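PDB 5NGN: lybatide 2 from Lycium barbarum, which is a cystine-rich plant peptide of unestablished function, folded as an unusual disulfide-stapled helical scaffold. Local coordinates for residues Y22-C25 / C26-C30. Residues are numbered along the deposited sequence; the frame is centred on the assembly and turned at random.
Sequences YTLC and CINIC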
loop_
_atom_site.group_PDB
_atom_site.type_symbol
_atom_site.label_atom_id
_atom_site.label_comp_id
_atom_site.label_asym_id
_atom_site.label_seq_id
_atom_site.Cartn_x
_atom_site.Cartn_y
_atom_site.Cartn_z
ATOM N N TYR A 22 4.305 -4.818 -0.960
ATOM C CA TYR A 22 3.520 -3.624 -1.228
ATOM C C TYR A 22 2.030 -3.848 -1.025
ATOM O O TYR A 22 1.345 -3.074 -0.345
ATOM C CB TYR A 22 3.802 -3.113 -2.660
ATOM C CG TYR A 22 3.020 -1.875 -3.054
ATOM C CD1 TYR A 22 3.353 -0.642 -2.544
ATOM C CD2 TYR A 22 1.957 -1.939 -3.940
ATOM C CE1 TYR A 22 2.704 0.488 -2.943
ATOM C CE2 TYR A 22 1.298 -0.803 -4.370
ATOM C CZ TYR A 22 1.687 0.428 -3.851
ATOM O OH TYR A 22 1.017 1.573 -4.253
ATOM N N THR A 23 1.498 -4.918 -1.639
ATOM C CA THR A 23 0.075 -5.191 -1.519
ATOM C C THR A 23 -0.347 -5.424 -0.034
ATOM O O THR A 23 -1.364 -4.875 0.419
ATOM C CB THR A 23 -0.287 -6.396 -2.421
ATOM O OG1 THR A 23 0.174 -6.151 -3.757
ATOM C CG2 THR A 23 -1.764 -6.645 -2.374
ATOM N N LEU A 24 0.454 -6.246 0.663
ATOM C CA LEU A 24 0.204 -6.437 2.124
ATOM C C LEU A 24 0.186 -5.149 2.902
ATOM O O LEU A 24 -0.733 -4.867 3.657
ATOM C CB LEU A 24 1.281 -7.318 2.684
ATOM C CG LEU A 24 1.173 -8.817 2.348
ATOM C CD1 LEU A 24 2.485 -9.454 2.608
ATOM C CD2 LEU A 24 0.022 -9.457 3.050
ATOM N N CYS A 25 1.217 -4.315 2.649
ATOM C CA CYS A 25 1.260 -3.036 3.320
ATOM C C CYS A 25 -0.016 -2.288 3.058
ATOM O O CYS A 25 -0.627 -1.719 3.951
ATOM C CB CYS A 25 2.478 -2.294 2.839
ATOM S SG CYS A 25 2.883 -0.741 3.687
ATOM N N CYS A 26 -0.429 -2.215 1.833
ATOM C CA CYS A 26 -1.598 -1.415 1.491
ATOM C C CYS A 26 -2.879 -1.956 2.062
ATOM O O CYS A 26 -3.659 -1.207 2.618
ATOM C CB CYS A 26 -1.715 -1.262 -0.012
ATOM S SG CYS A 26 -0.333 -0.276 -0.725
ATOM N N ILE A 27 -3.112 -3.249 1.906
ATOM C CA ILE A 27 -4.456 -3.724 2.298
ATOM C C ILE A 27 -4.585 -4.039 3.791
ATOM O O ILE A 27 -5.705 -4.001 4.311
ATOM C CB ILE A 27 -4.980 -4.891 1.465
ATOM C CG1 ILE A 27 -4.225 -6.178 1.825
ATOM C CG2 ILE A 27 -4.907 -4.541 -0.019
ATOM C CD1 ILE A 27 -4.776 -7.409 1.086
ATOM N N ASN A 28 -3.473 -4.289 4.453
ATOM C CA ASN A 28 -3.525 -4.579 5.926
ATOM C C ASN A 28 -3.118 -3.453 6.819
ATOM O O ASN A 28 -3.460 -3.428 7.991
ATOM C CB ASN A 28 -2.683 -5.805 6.262
ATOM C CG ASN A 28 -3.144 -7.074 5.564
ATOM O OD1 ASN A 28 -2.302 -7.953 5.237
ATOM N ND2 ASN A 28 -4.431 -7.172 5.355
ATOM N N ILE A 29 -2.330 -2.509 6.307
ATOM C CA ILE A 29 -1.814 -1.417 7.097
ATOM C C ILE A 29 -2.394 -0.099 6.616
ATOM O O ILE A 29 -2.889 0.699 7.416
ATOM C CB ILE A 29 -0.284 -1.439 7.175
ATOM C CG1 ILE A 29 0.235 -2.794 7.695
ATOM C CG2 ILE A 29 0.250 -0.194 7.922
ATOM C CD1 ILE A 29 1.690 -2.994 7.587
ATOM N N CYS A 30 -2.351 0.196 5.302
ATOM C CA CYS A 30 -2.890 1.479 4.854
ATOM C C CYS A 30 -4.397 1.582 4.906
ATOM O O CYS A 30 -4.934 2.567 5.474
ATOM C CB CYS A 30 -2.448 1.710 3.391
ATOM S SG CYS A 30 -2.791 3.376 2.820
#
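The carbonyl oxygen C25 O takes two backbone N-H groups at once. C30 N reaches it at 2.9 Å nearly along the C=O axis, whereas I29 N, with I29 N to C25 O at 3.0 Å, comes from above the carbonyl plane with an N-H...O angle of 139°, against 156° for C30 N. The first closes an i to i+5 turn, the second an i to i+4 turn, so a regular alpha-helix widens into a pi-type turn within helix 19-30. Up to that point ordinary alpha-helical bonds hold, I27 N to T23 O being 2.8 Å and N28 N to L24 O 2.9 Å. The same short helix belongs to a cystine-stapled scaffold: C25, C26 and C30 are joined by disulfides to C14, C3 and C11 respectively. One turn earlier, C26 SG sits over a face of the Y22 ring, 3.8 Å from its centroid and offset toward the rim. With Y22 CG anti to the backbone N (chi1 179°), the ring extends across the helix axis; C26 SG, anti to its own carbonyl carbon, comes over its face, while Y22 OH is hydrogen-bonded to E5 OE1 and C3 N. Cutting this side chain back to an alanine is likely to leave C26 SG without its ring contact and E5 OE1 and C3 N without the hydroxyl. On the outer surface, L24 and N28 run side by side, L24 CD2 lying 3.5 Å from N28 OD1.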